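Local coordinates for RNA polymerase sigma factor (Bartonella quintana, PDB 5UXX), which probably directs RNA polymerase to its target promoters as a DNA-binding sigma factor of the ECF subfamily of the sigma-70 family, at residues A[18-21]-A[22-26]; A[55-58]-A[59-62]; A[64-67]-A[68-72]; A[104-107]-A[108-112]. One frame throughout, in Å; residues are numbered along the deposited sequence.

Interaction 1: residues A[18-21]-A[22-26]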
ATOM      1  N   ALA A  18      -5.246  -6.775  -0.797  1.00 30.45           N
ATOM      2  CA  ALA A  18      -4.604  -5.846   0.126  1.00 26.37           C
ATOM      3  C   ALA A  18      -3.379  -5.215  -0.522  1.00 23.77           C
ATOM      4  O   ALA A  18      -3.058  -4.053  -0.270  1.00 26.85           O
ATOM      5  CB  ALA A  18      -4.219  -6.554   1.414  1.00 19.38           C
ATOM      6  N   LEU A  19      -2.695  -5.996  -1.353  1.00 24.46           N
ATOM      7  CA  LEU A  19      -1.529  -5.519  -2.083  1.00 24.88           C
ATOM      8  C   LEU A  19      -1.909  -4.384  -3.030  1.00 26.25           C
ATOM      9  O   LEU A  19      -1.181  -3.399  -3.162  1.00 27.83           O
ATOM     10  CB  LEU A  19      -0.883  -6.665  -2.862  1.00 25.51           C
ATOM     11  CG  LEU A  19       0.471  -6.379  -3.511  1.00 31.25           C
ATOM     12  CD1 LEU A  19       1.532  -6.134  -2.447  1.00 34.93           C
ATOM     13  CD2 LEU A  19       0.877  -7.521  -4.428  1.00 29.55           C
ATOM     14  N   ARG A  20      -3.056  -4.532  -3.688  1.00 23.32           N
ATOM     15  CA  ARG A  20      -3.560  -3.511  -4.597  1.00 26.53           C
ATOM     16  C   ARG A  20      -3.961  -2.246  -3.843  1.00 28.33           C
ATOM     17  O   ARG A  20      -3.702  -1.132  -4.301  1.00 27.91           O
ATOM     18  CB  ARG A  20      -4.750  -4.047  -5.397  1.00 20.09           C
ATOM     19  CG  ARG A  20      -5.414  -3.013  -6.293  1.00 21.65           C
ATOM     20  CD  ARG A  20      -6.548  -3.626  -7.097  1.00 26.52           C
ATOM     21  NE  ARG A  20      -7.354  -2.613  -7.770  1.00 27.40           N
ATOM     22  CZ  ARG A  20      -8.383  -1.985  -7.210  1.00 33.46           C
ATOM     23  NH1 ARG A  20      -8.738  -2.268  -5.965  1.00 33.15           N
ATOM     24  NH2 ARG A  20      -9.060  -1.075  -7.898  1.00 28.85           N
ATOM     25  N   ALA A  21      -4.596  -2.426  -2.688  1.00 19.78           N
ATOM     26  CA  ALA A  21      -5.006  -1.304  -1.850  1.00 20.90           C
ATOM     27  C   ALA A  21      -3.794  -0.522  -1.357  1.00 24.10           C
ATOM     28  O   ALA A  21      -3.841   0.701  -1.222  1.00 23.52           O
ATOM     29  CB  ALA A  21      -5.836  -1.793  -0.673  1.00 21.54           C
ATOM     30  N   PHE A  22      -2.711  -1.242  -1.087  1.00 23.59           N
ATOM     31  CA  PHE A  22      -1.462  -0.631  -0.649  1.00 26.03           C
ATOM     32  C   PHE A  22      -0.866   0.233  -1.753  1.00 28.43           C
ATOM     33  O   PHE A  22      -0.380   1.335  -1.496  1.00 33.74           O
ATOM     34  CB  PHE A  22      -0.465  -1.709  -0.219  1.00 19.57           C
ATOM     35  CG  PHE A  22       0.835  -1.165   0.302  1.00 20.59           C
ATOM     36  CD1 PHE A  22       0.852  -0.249   1.342  1.00 23.56           C
ATOM     37  CD2 PHE A  22       2.041  -1.582  -0.238  1.00 22.22           C
ATOM     38  CE1 PHE A  22       2.048   0.250   1.825  1.00 23.65           C
ATOM     39  CE2 PHE A  22       3.241  -1.087   0.242  1.00 25.08           C
ATOM     40  CZ  PHE A  22       3.244  -0.170   1.276  1.00 23.64           C
ATOM     41  N   ALA A  23      -0.910  -0.274  -2.981  1.00 26.76           N
ATOM     42  CA  ALA A  23      -0.375   0.443  -4.132  1.00 33.29           C
ATOM     43  C   ALA A  23      -1.151   1.729  -4.399  1.00 30.17           C
ATOM     44  O   ALA A  23      -0.560   2.772  -4.680  1.00 30.16           O
ATOM     45  CB  ALA A  23      -0.394  -0.448  -5.363  1.00 20.67           C
ATOM     46  N   ILE A  24      -2.474   1.649  -4.310  1.00 25.98           N
ATOM     47  CA  ILE A  24      -3.332   2.805  -4.541  1.00 28.40           C
ATOM     48  C   ILE A  24      -3.125   3.860  -3.453  1.00 29.99           C
ATOM     49  O   ILE A  24      -3.062   5.056  -3.738  1.00 32.72           O
ATOM     50  CB  ILE A  24      -4.819   2.393  -4.604  1.00 28.60           C
ATOM     51  CG1 ILE A  24      -5.091   1.608  -5.890  1.00 24.67           C
ATOM     52  CG2 ILE A  24      -5.727   3.610  -4.532  1.00 27.19           C
ATOM     53  CD1 ILE A  24      -6.449   0.944  -5.933  1.00 25.32           C
ATOM     54  N   SER A  25      -3.000   3.405  -2.210  1.00 24.82           N
ATOM     55  CA  SER A  25      -2.753   4.301  -1.084  1.00 32.10           C
ATOM     56  C   SER A  25      -1.403   5.000  -1.216  1.00 34.59           C
ATOM     57  O   SER A  25      -1.242   6.151  -0.809  1.00 36.65           O
ATOM     58  CB  SER A  25      -2.814   3.530   0.236  1.00 25.98           C
ATOM     59  OG  SER A  25      -4.066   2.890   0.401  1.00 30.73           O
ATOM     60  N   LEU A  26      -0.437   4.290  -1.788  1.00 34.15           N
ATOM     61  CA  LEU A  26       0.933   4.777  -1.890  1.00 33.36           C
ATOM     62  C   LEU A  26       1.142   5.704  -3.087  1.00 33.20           C
ATOM     63  O   LEU A  26       1.946   6.634  -3.028  1.00 36.18           O
ATOM     64  CB  LEU A  26       1.897   3.591  -1.984  1.00 34.82           C
ATOM     65  CG  LEU A  26       3.142   3.603  -1.099  1.00 39.78           C
ATOM     66  CD1 LEU A  26       2.765   3.808   0.359  1.00 41.35           C
ATOM     67  CD2 LEU A  26       3.923   2.309  -1.275  1.00 35.21           C
TER
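Ala18 to Leu26 form the last turns of helix 7-26, where the backbone N-H of Phe22, Ala23, Ile24 and Ser25 each reaches the carbonyl four residues earlier. Ser25 adds a second bond. With OG turned beside its own backbone N (chi1 -58°), the hydroxyl donates to Ala21 O at 2.7 Å, while Ser25 N meets the same oxygen at 3.0 Å from the opposite face of the carbonyl plane. Serine suits this buried place because its short hydroxyl can be satisfied by its own helix. One turn after Arg20, Ile24 brings its methyl CD1 over the centre of the flat guanidinium, 3.7 Å from Arg20 CZ. The arginine chain runs extended from CG to NE, and its charged end pairs with Glu34 and with an acidic side chain of the other protein's chain. The small methyl of Ala21 suits a face that receives an aromatic side chain of that partner. Leu19 packs on helix 57-81, while Phe22 is shared between that helix and Ile122 and Leu123 of helix 115-125. The acids probably offset the charge of the buried Arg20 guanidinium and, with the methyl over its face, fix its orientation at the boundary between two proteins.

Interaction 2: residues A[55-58]-A[59-62]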
ATOM      1  N   SER A  55       8.235 -16.992   7.660  1.00 38.99           N
ATOM      2  CA  SER A  55       8.223 -15.538   7.769  1.00 38.21           C
ATOM      3  C   SER A  55       6.924 -14.956   7.219  1.00 31.93           C
ATOM      4  O   SER A  55       6.076 -15.683   6.702  1.00 30.25           O
ATOM      5  CB  SER A  55       9.425 -14.936   7.038  1.00 40.65           C
ATOM      6  OG  SER A  55       9.392 -15.245   5.655  1.00 44.83           O
ATOM      7  N   ASN A  56       6.772 -13.641   7.340  1.00 29.13           N
ATOM      8  CA  ASN A  56       5.559 -12.966   6.899  1.00 26.76           C
ATOM      9  C   ASN A  56       5.547 -12.764   5.388  1.00 33.73           C
ATOM     10  O   ASN A  56       6.320 -11.967   4.853  1.00 34.69           O
ATOM     11  CB  ASN A  56       5.410 -11.621   7.615  1.00 26.73           C
ATOM     12  CG  ASN A  56       4.009 -11.047   7.502  1.00 27.36           C
ATOM     13  OD1 ASN A  56       3.405 -11.046   6.429  1.00 25.15           O
ATOM     14  ND2 ASN A  56       3.482 -10.557   8.618  1.00 27.58           N
ATOM     15  N   LEU A  57       4.668 -13.490   4.704  1.00 26.52           N
ATOM     16  CA  LEU A  57       4.574 -13.408   3.251  1.00 27.57           C
ATOM     17  C   LEU A  57       4.024 -12.060   2.802  1.00 28.73           C
ATOM     18  O   LEU A  57       4.479 -11.496   1.807  1.00 28.32           O
ATOM     19  CB  LEU A  57       3.697 -14.537   2.706  1.00 25.27           C
ATOM     20  CG  LEU A  57       3.505 -14.549   1.189  1.00 26.46           C
ATOM     21  CD1 LEU A  57       4.836 -14.756   0.481  1.00 29.03           C
ATOM     22  CD2 LEU A  57       2.505 -15.617   0.783  1.00 26.77           C
ATOM     23  N   LYS A  58       3.044 -11.552   3.542  1.00 30.36           N
ATOM     24  CA  LYS A  58       2.435 -10.266   3.226  1.00 28.80           C
ATOM     25  C   LYS A  58       3.472  -9.151   3.305  1.00 24.55           C
ATOM     26  O   LYS A  58       3.531  -8.285   2.435  1.00 27.54           O
ATOM     27  CB  LYS A  58       1.266  -9.976   4.170  1.00 35.63           C
ATOM     28  CG  LYS A  58       0.380  -8.822   3.729  1.00 41.75           C
ATOM     29  CD  LYS A  58      -0.681  -8.510   4.774  1.00 49.72           C
ATOM     30  CE  LYS A  58      -1.512  -9.740   5.104  1.00 58.72           C
ATOM     31  NZ  LYS A  58      -2.426  -9.501   6.257  1.00 62.41           N
ATOM     32  N   ALA A  59       4.295  -9.187   4.348  1.00 19.99           N
ATOM     33  CA  ALA A  59       5.356  -8.201   4.520  1.00 21.02           C
ATOM     34  C   ALA A  59       6.405  -8.334   3.420  1.00 24.40           C
ATOM     35  O   ALA A  59       6.967  -7.340   2.960  1.00 25.13           O
ATOM     36  CB  ALA A  59       6.003  -8.350   5.888  1.00 22.02           C
ATOM     37  N   TRP A  60       6.661  -9.570   3.006  1.00 22.81           N
ATOM     38  CA  TRP A  60       7.606  -9.847   1.931  1.00 24.35           C
ATOM     39  C   TRP A  60       7.113  -9.249   0.616  1.00 25.72           C
ATOM     40  O   TRP A  60       7.883  -8.647  -0.134  1.00 29.70           O
ATOM     41  CB  TRP A  60       7.817 -11.356   1.785  1.00 18.55           C
ATOM     42  CG  TRP A  60       8.869 -11.739   0.789  1.00 24.26           C
ATOM     43  CD1 TRP A  60      10.220 -11.645   0.949  1.00 25.42           C
ATOM     44  CD2 TRP A  60       8.657 -12.289  -0.518  1.00 28.45           C
ATOM     45  NE1 TRP A  60      10.863 -12.096  -0.177  1.00 29.28           N
ATOM     46  CE2 TRP A  60       9.927 -12.498  -1.093  1.00 30.76           C
ATOM     47  CE3 TRP A  60       7.518 -12.623  -1.257  1.00 25.88           C
ATOM     48  CZ2 TRP A  60      10.089 -13.025  -2.373  1.00 30.53           C
ATOM     49  CZ3 TRP A  60       7.682 -13.146  -2.528  1.00 27.41           C
ATOM     50  CH2 TRP A  60       8.958 -13.342  -3.073  1.00 29.42           C
ATOM     51  N   LEU A  61       5.821  -9.415   0.350  1.00 24.51           N
ATOM     52  CA  LEU A  61       5.208  -8.908  -0.873  1.00 22.83           C
ATOM     53  C   LEU A  61       5.124  -7.385  -0.870  1.00 25.11           C
ATOM     54  O   LEU A  61       5.399  -6.739  -1.881  1.00 27.78           O
ATOM     55  CB  LEU A  61       3.814  -9.511  -1.055  1.00 25.21           C
ATOM     56  CG  LEU A  61       3.782 -11.007  -1.373  1.00 30.89           C
ATOM     57  CD1 LEU A  61       2.366 -11.551  -1.296  1.00 32.91           C
ATOM     58  CD2 LEU A  61       4.381 -11.269  -2.743  1.00 29.89           C
ATOM     59  N   PHE A  62       4.739  -6.818   0.271  1.00 21.66           N
ATOM     60  CA  PHE A  62       4.628  -5.370   0.413  1.00 17.89           C
ATOM     61  C   PHE A  62       5.984  -4.690   0.245  1.00 24.95           C
ATOM     62  O   PHE A  62       6.069  -3.584  -0.286  1.00 27.23           O
ATOM     63  CB  PHE A  62       4.025  -5.006   1.772  1.00 18.35           C
ATOM     64  CG  PHE A  62       2.520  -4.998   1.791  1.00 19.48           C
ATOM     65  CD1 PHE A  62       1.795  -6.062   1.279  1.00 14.29           C
ATOM     66  CD2 PHE A  62       1.830  -3.923   2.330  1.00 18.67           C
ATOM     67  CE1 PHE A  62       0.412  -6.054   1.300  1.00 17.09           C
ATOM     68  CE2 PHE A  62       0.446  -3.909   2.355  1.00 15.92           C
ATOM     69  CZ  PHE A  62      -0.263  -4.975   1.839  1.00 17.63           C
TER
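Lys58 and Phe62 lie side by side and point the same way, so that Lys58 CG rests beside the ring, 3.7 Å from Phe62 CE1. A long chain with an apolar stem and a charged end suits this place, since the stem can pack while the bend at chi3 (-56°) turns the amine off in another direction. Phe62 also brings CD1 to 3.0 Å from Lys58 O, the same carbonyl that accepts its backbone N-H. Beyond the pair, the Phe62 ring stacks on Phe22 and meets Phe129 edge-to-face, which places it between region 2 and the region 4 half of the chain. Leu57 works differently. It crosses both of its neighbours at a slant, CD1 approaching Trp60 CE3 at 3.8 Å and CG approaching Leu61 CD1 at 4.1 Å. The branched end thus serves two partners on the side where Glu11 and Phe51 also pack.

All this happens at the start of helix 57-81, and Asn56 is its N-cap. With CG anti to the backbone N (chi1 -164°), the carboxamide folds back over the helix start, and OD1 accepts from Ala59 N at 2.9 Å. The bond is fairly straight (162°), yet the donor stands above the amide plane and not on a lone pair. Asparagine fits because its short side chain can stand in for the carbonyl that a preceding turn would have supplied. Ala59 CB tucks against Asn56 CG at 3.7 Å, its smallness permitting that close approach. Asn56 also touches Asp133, and Ala59 touches Ile137, both of helix 131-138.

Interaction 3: residues A[64-67]-A[68-72]; sequences ILRN and EFYSQ
Arg66 and Tyr70, one turn apart, carry the main side-chain packing. Tyr70 CE2 lies over one face of the Arg66 guanidinium, toward its rim, and the two planes stand 62° apart, so this is an oblique meeting rather than a stack. The same ring atom comes within 3.5 Å of Arg66 CG, so the CD2-CE2 side of the ring also touches the aliphatic stem. CG of Tyr70 turned beside the backbone N (chi1 -72°) swings the ring back toward the preceding turn. Next to it, Phe69 CD2 is centred over one face of the tyrosine ring.

The polar ends converge on a residue of another helix: Arg66 NH1 forms a salt bridge with Glu119 OE1, and Tyr70 OH is hydrogen-bonded to that same oxygen. Arginine and tyrosine both suit this spot, each joining a packing surface to a polar tip. Here helix 57-81, part of the helical bundle of sigma-70 region 2, is tied to helix 115-125 of region 4. Within residues 64-67, Arg66 NE makes a weak bond to Asn67 OD1, 3.4 Å long.

Backbone bonds of the ordinary alpha-helical kind join Glu68, Phe69, Tyr70 and Ser71 to the carbonyls four residues before them; Tyr70 N to Arg66 O is 3.1 Å. Apolar contacts fill the inner side, where Leu65 packs among Leu19, Phe22 and Leu36, and Phe69 against Leu26 and Leu36.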
ATOM      1  N   ILE A  64       8.445  -5.699  -1.698  1.00 20.59           N
ATOM      2  CA  ILE A  64       8.740  -5.666  -3.127  1.00 21.77           C
ATOM      3  C   ILE A  64       8.013  -4.514  -3.817  1.00 26.63           C
ATOM      4  O   ILE A  64       8.610  -3.779  -4.606  1.00 24.45           O
ATOM      5  CB  ILE A  64       8.352  -6.992  -3.809  1.00 27.62           C
ATOM      6  CG1 ILE A  64       9.205  -8.140  -3.262  1.00 25.45           C
ATOM      7  CG2 ILE A  64       8.509  -6.885  -5.319  1.00 23.05           C
ATOM      8  CD1 ILE A  64       8.815  -9.501  -3.799  1.00 28.86           C
ATOM      9  N   LEU A  65       6.731  -4.350  -3.504  1.00 22.49           N
ATOM     10  CA  LEU A  65       5.930  -3.284  -4.097  1.00 25.92           C
ATOM     11  C   LEU A  65       6.429  -1.913  -3.655  1.00 30.23           C
ATOM     12  O   LEU A  65       6.551  -1.000  -4.472  1.00 36.24           O
ATOM     13  CB  LEU A  65       4.449  -3.452  -3.734  1.00 20.73           C
ATOM     14  CG  LEU A  65       3.449  -2.574  -4.496  1.00 22.09           C
ATOM     15  CD1 LEU A  65       2.160  -3.332  -4.758  1.00 27.11           C
ATOM     16  CD2 LEU A  65       3.154  -1.283  -3.744  1.00 21.25           C
ATOM     17  N   ARG A  66       6.704  -1.774  -2.361  1.00 26.30           N
ATOM     18  CA  ARG A  66       7.221  -0.524  -1.815  1.00 26.59           C
ATOM     19  C   ARG A  66       8.510  -0.086  -2.503  1.00 30.83           C
ATOM     20  O   ARG A  66       8.654   1.072  -2.893  1.00 30.46           O
ATOM     21  CB  ARG A  66       7.472  -0.660  -0.311  1.00 30.64           C
ATOM     22  CG  ARG A  66       8.451   0.368   0.224  1.00 39.81           C
ATOM     23  CD  ARG A  66       9.200  -0.129   1.445  1.00 35.82           C
ATOM     24  NE  ARG A  66      10.440   0.617   1.647  1.00 43.47           N
ATOM     25  CZ  ARG A  66      10.531   1.751   2.335  1.00 49.12           C
ATOM     26  NH1 ARG A  66       9.454   2.278   2.896  1.00 43.54           N
ATOM     27  NH2 ARG A  66      11.703   2.358   2.463  1.00 63.20           N
ATOM     28  N   ASN A  67       9.436  -1.025  -2.670  1.00 23.88           N
ATOM     29  CA  ASN A  67      10.740  -0.709  -3.235  1.00 33.29           C
ATOM     30  C   ASN A  67      10.649  -0.409  -4.724  1.00 31.81           C
ATOM     31  O   ASN A  67      11.374   0.441  -5.239  1.00 38.00           O
ATOM     32  CB  ASN A  67      11.722  -1.856  -2.987  1.00 27.42           C
ATOM     33  CG  ASN A  67      12.177  -1.928  -1.543  1.00 37.31           C
ATOM     34  OD1 ASN A  67      12.235  -0.914  -0.847  1.00 36.53           O
ATOM     35  ND2 ASN A  67      12.505  -3.131  -1.083  1.00 31.94           N
ATOM     36  N   GLU A  68       9.752  -1.108  -5.410  1.00 25.77           N
ATOM     37  CA  GLU A  68       9.520  -0.855  -6.823  1.00 34.32           C
ATOM     38  C   GLU A  68       8.884   0.515  -7.019  1.00 32.29           C
ATOM     39  O   GLU A  68       9.196   1.221  -7.975  1.00 32.95           O
ATOM     40  CB  GLU A  68       8.638  -1.948  -7.434  1.00 35.33           C
ATOM     41  CG  GLU A  68       8.237  -1.694  -8.881  1.00 41.92           C
ATOM     42  CD  GLU A  68       9.423  -1.659  -9.831  1.00 48.41           C
ATOM     43  OE1 GLU A  68      10.496  -2.190  -9.478  1.00 50.25           O
ATOM     44  OE2 GLU A  68       9.280  -1.093 -10.937  1.00 51.42           O
ATOM     45  N   PHE A  69       8.006   0.893  -6.094  1.00 24.43           N
ATOM     46  CA  PHE A  69       7.323   2.180  -6.165  1.00 31.79           C
ATOM     47  C   PHE A  69       8.296   3.349  -6.032  1.00 32.93           C
ATOM     48  O   PHE A  69       8.257   4.287  -6.826  1.00 35.54           O
ATOM     49  CB  PHE A  69       6.246   2.278  -5.083  1.00 25.27           C
ATOM     50  CG  PHE A  69       5.725   3.671  -4.874  1.00 30.43           C
ATOM     51  CD1 PHE A  69       4.882   4.257  -5.806  1.00 33.72           C
ATOM     52  CD2 PHE A  69       6.077   4.397  -3.747  1.00 27.69           C
ATOM     53  CE1 PHE A  69       4.401   5.541  -5.618  1.00 33.05           C
ATOM     54  CE2 PHE A  69       5.600   5.681  -3.553  1.00 31.57           C
ATOM     55  CZ  PHE A  69       4.761   6.254  -4.490  1.00 31.36           C
ATOM     56  N   TYR A  70       9.164   3.289  -5.027  1.00 34.66           N
ATOM     57  CA  TYR A  70      10.136   4.353  -4.805  1.00 39.57           C
ATOM     58  C   TYR A  70      11.157   4.388  -5.937  1.00 39.12           C
ATOM     59  O   TYR A  70      11.709   5.442  -6.256  1.00 40.77           O
ATOM     60  CB  TYR A  70      10.838   4.176  -3.454  1.00 30.24           C
ATOM     61  CG  TYR A  70       9.954   4.494  -2.269  1.00 37.78           C
ATOM     62  CD1 TYR A  70       9.448   5.775  -2.081  1.00 29.03           C
ATOM     63  CD2 TYR A  70       9.626   3.518  -1.338  1.00 31.33           C
ATOM     64  CE1 TYR A  70       8.637   6.070  -1.000  1.00 31.89           C
ATOM     65  CE2 TYR A  70       8.816   3.804  -0.255  1.00 28.95           C
ATOM     66  CZ  TYR A  70       8.325   5.081  -0.091  1.00 31.88           C
ATOM     67  OH  TYR A  70       7.521   5.369   0.988  1.00 33.38           O
ATOM     68  N   SER A  71      11.401   3.229  -6.540  1.00 31.85           N
ATOM     69  CA  SER A  71      12.278   3.137  -7.701  1.00 38.81           C
ATOM     70  C   SER A  71      11.679   3.896  -8.885  1.00 35.99           C
ATOM     71  O   SER A  71      12.390   4.586  -9.615  1.00 36.95           O
ATOM     72  CB  SER A  71      12.528   1.675  -8.075  1.00 40.25           C
ATOM     73  OG  SER A  71      13.274   1.576  -9.275  1.00 44.57           O
ATOM     74  N   GLN A  72      10.367   3.762  -9.065  1.00 37.28           N
ATOM     75  CA  GLN A  72       9.660   4.469 -10.129  1.00 42.04           C
ATOM     76  C   GLN A  72       9.683   5.976  -9.899  1.00 44.61           C
ATOM     77  O   GLN A  72       9.862   6.751 -10.839  1.00 51.37           O
ATOM     78  CB  GLN A  72       8.210   3.985 -10.231  1.00 46.62           C
ATOM     79  CG  GLN A  72       8.042   2.506 -10.549  1.00 56.08           C
ATOM     80  CD  GLN A  72       8.320   2.168 -12.002  1.00 69.99           C
ATOM     81  OE1 GLN A  72       8.775   3.009 -12.777  1.00 76.49           O
ATOM     82  NE2 GLN A  72       8.045   0.924 -12.378  1.00 75.40           N
TER

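Interaction 4: residues A[104-107]-A[108-112]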
ATOM      1  N   GLN A 104     -12.141  10.009  -2.125  1.00 29.89           N
ATOM      2  CA  GLN A 104     -11.380  11.026  -2.838  1.00 32.93           C
ATOM      3  C   GLN A 104     -10.738  12.002  -1.857  1.00 33.09           C
ATOM      4  O   GLN A 104      -9.561  12.336  -1.980  1.00 32.39           O
ATOM      5  CB  GLN A 104     -12.281  11.777  -3.821  1.00 31.34           C
ATOM      6  CG  GLN A 104     -11.561  12.818  -4.660  1.00 37.76           C
ATOM      7  CD  GLN A 104     -11.064  12.260  -5.980  1.00 45.90           C
ATOM      8  OE1 GLN A 104     -11.044  11.046  -6.185  1.00 48.01           O
ATOM      9  NE2 GLN A 104     -10.663  13.146  -6.884  1.00 48.47           N
ATOM     10  N   ASP A 105     -11.520  12.441  -0.877  1.00 31.97           N
ATOM     11  CA  ASP A 105     -11.048  13.388   0.128  1.00 31.88           C
ATOM     12  C   ASP A 105      -9.985  12.765   1.030  1.00 34.19           C
ATOM     13  O   ASP A 105      -8.990  13.409   1.365  1.00 32.16           O
ATOM     14  CB  ASP A 105     -12.222  13.896   0.969  1.00 37.14           C
ATOM     15  CG  ASP A 105     -11.803  14.938   1.987  1.00 46.68           C
ATOM     16  OD1 ASP A 105     -11.487  16.076   1.580  1.00 52.13           O
ATOM     17  OD2 ASP A 105     -11.793  14.619   3.194  1.00 49.26           O
ATOM     18  N   PHE A 106     -10.203  11.513   1.423  1.00 25.18           N
ATOM     19  CA  PHE A 106      -9.267  10.805   2.291  1.00 25.28           C
ATOM     20  C   PHE A 106      -7.916  10.608   1.608  1.00 27.48           C
ATOM     21  O   PHE A 106      -6.867  10.769   2.232  1.00 26.83           O
ATOM     22  CB  PHE A 106      -9.843   9.451   2.713  1.00 22.78           C
ATOM     23  CG  PHE A 106      -9.084   8.791   3.832  1.00 20.36           C
ATOM     24  CD1 PHE A 106      -9.407   9.051   5.154  1.00 23.54           C
ATOM     25  CD2 PHE A 106      -8.045   7.915   3.563  1.00 24.67           C
ATOM     26  CE1 PHE A 106      -8.711   8.447   6.184  1.00 23.29           C
ATOM     27  CE2 PHE A 106      -7.345   7.308   4.590  1.00 23.01           C
ATOM     28  CZ  PHE A 106      -7.679   7.576   5.902  1.00 24.10           C
ATOM     29  N   LYS A 107      -7.951  10.254   0.328  1.00 23.29           N
ATOM     30  CA  LYS A 107      -6.733  10.061  -0.452  1.00 23.36           C
ATOM     31  C   LYS A 107      -5.967  11.373  -0.592  1.00 30.29           C
ATOM     32  O   LYS A 107      -4.739  11.399  -0.499  1.00 30.16           O
ATOM     33  CB  LYS A 107      -7.066   9.485  -1.830  1.00 24.12           C
ATOM     34  CG  LYS A 107      -5.876   9.350  -2.770  1.00 27.32           C
ATOM     35  CD  LYS A 107      -4.749   8.537  -2.154  1.00 26.59           C
ATOM     36  CE  LYS A 107      -3.602   8.366  -3.141  1.00 27.09           C
ATOM     37  NZ  LYS A 107      -2.343   7.935  -2.476  1.00 25.34           N
ATOM     38  N   LYS A 108      -6.703  12.459  -0.816  1.00 30.87           N
ATOM     39  CA  LYS A 108      -6.108  13.787  -0.897  1.00 33.23           C
ATOM     40  C   LYS A 108      -5.442  14.165   0.422  1.00 33.30           C
ATOM     41  O   LYS A 108      -4.406  14.826   0.437  1.00 28.99           O
ATOM     42  CB  LYS A 108      -7.164  14.826  -1.279  1.00 30.68           C
ATOM     43  CG  LYS A 108      -7.627  14.730  -2.725  1.00 41.63           C
ATOM     44  CD  LYS A 108      -8.918  15.500  -2.957  1.00 34.00           C
ATOM     45  CE  LYS A 108      -8.804  16.940  -2.491  1.00 36.13           C
ATOM     46  NZ  LYS A 108     -10.029  17.718  -2.822  1.00 38.62           N
ATOM     47  N   ALA A 109      -6.045  13.737   1.528  1.00 31.62           N
ATOM     48  CA  ALA A 109      -5.480  13.971   2.853  1.00 32.19           C
ATOM     49  C   ALA A 109      -4.189  13.179   3.040  1.00 27.45           C
ATOM     50  O   ALA A 109      -3.210  13.690   3.587  1.00 28.10           O
ATOM     51  CB  ALA A 109      -6.490  13.610   3.932  1.00 31.68           C
ATOM     52  N   LEU A 110      -4.198  11.929   2.588  1.00 26.08           N
ATOM     53  CA  LEU A 110      -3.013  11.076   2.631  1.00 25.34           C
ATOM     54  C   LEU A 110      -1.856  11.691   1.851  1.00 35.60           C
ATOM     55  O   LEU A 110      -0.698  11.599   2.261  1.00 34.46           O
ATOM     56  CB  LEU A 110      -3.329   9.687   2.073  1.00 24.48           C
ATOM     57  CG  LEU A 110      -4.171   8.752   2.940  1.00 25.05           C
ATOM     58  CD1 LEU A 110      -4.517   7.489   2.168  1.00 19.06           C
ATOM     59  CD2 LEU A 110      -3.437   8.412   4.228  1.00 24.86           C
ATOM     60  N   ASN A 111      -2.179  12.315   0.725  1.00 25.18           N
ATOM     61  CA  ASN A 111      -1.172  12.927  -0.132  1.00 32.58           C
ATOM     62  C   ASN A 111      -0.579  14.200   0.471  1.00 34.80           C
ATOM     63  O   ASN A 111       0.487  14.651   0.055  1.00 29.84           O
ATOM     64  CB  ASN A 111      -1.769  13.226  -1.508  1.00 28.25           C
ATOM     65  CG  ASN A 111      -1.955  11.975  -2.346  1.00 37.30           C
ATOM     66  OD1 ASN A 111      -1.674  10.864  -1.897  1.00 25.73           O
ATOM     67  ND2 ASN A 111      -2.430  12.151  -3.574  1.00 28.90           N
HETATM   68  N   MSE A 112      -1.275  14.774   1.448  1.00 33.34           N
HETATM   69  CA  MSE A 112      -0.773  15.950   2.154  1.00 32.67           C
HETATM   70  C   MSE A 112       0.359  15.567   3.099  1.00 31.45           C
HETATM   71  O   MSE A 112       1.185  16.400   3.469  1.00 38.01           O
HETATM   72  CB  MSE A 112      -1.896  16.635   2.935  1.00 34.79           C
HETATM   73  CG  MSE A 112      -2.994  17.228   2.071  1.00 34.72           C
HETATM   74 SE   MSE A 112      -2.398  18.792   1.078  1.00 67.93          SE
HETATM   75  CE  MSE A 112      -2.008  19.974   2.580  1.00 55.65           C
TER
HETATM   76  O   HOH W   1     -11.686  17.149  -0.577  1.00 51.35           O
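Lys107 NZ donates to Asn111 OD1 at 3.1 Å, in the amide plane and on a lone pair of the oxygen. A bend at chi2 (55°) turns the lysine chain along the helix to reach the residue four places on. Its strongest partner lies outside, the carbonyl of Ser25, and it is also hydrogen-bonded to that of Ser27, so a lysine, long and able to donate several bonds, suits this junction. On the neighbouring strip, Phe106 and Leu110 cross at a slant, with Phe106 CE2 3.7 Å from Leu110 CD1; each meets an aromatic side chain of the other protein's chain. On the outer surface the charged ends of Asp105 and Lys108 are not in direct contact, OD1 and NZ standing 4.9 Å apart, and Lys108 NZ donates to a water at 2.8 Å. Lys108 CD lies 4.1 Å from Gln104 CG, while the Gln104 amide turns away to bond the backbone of Val91 and Ile93. Beneath these side chains, each backbone N-H from Lys108 to Asn111 is bonded to the carbonyl four residues earlier. Helix 103-112 belongs to region 4, and the packing of Ala109 on Leu156 and Leu110 on Ile122 is consistent with the small helical bundle of a sigma-70 region 4.

Interactions 1, 2 and 3 lie in region 2, and interaction 1 packs on both of the others: its helix 7-26 meets helix 57-81 at both sites, Phe22 CG lying 3.4 Å from Phe62 CE2 of interaction 2 and Phe22 CD2 3.7 Å from Leu65 CD2 of interaction 3. Interactions 2 and 3 adjoin in sequence on that helix, their centres about 14 Å apart. Interaction 4, in region 4, touches interaction 1 alone, through Lys107 NZ and Ser25 O at 2.7 Å; its centre is about 26 Å from that of interaction 2. Residues of interactions 1, 2 and 4 also meet the other protein's chain, consistent with a partner bound across both regions.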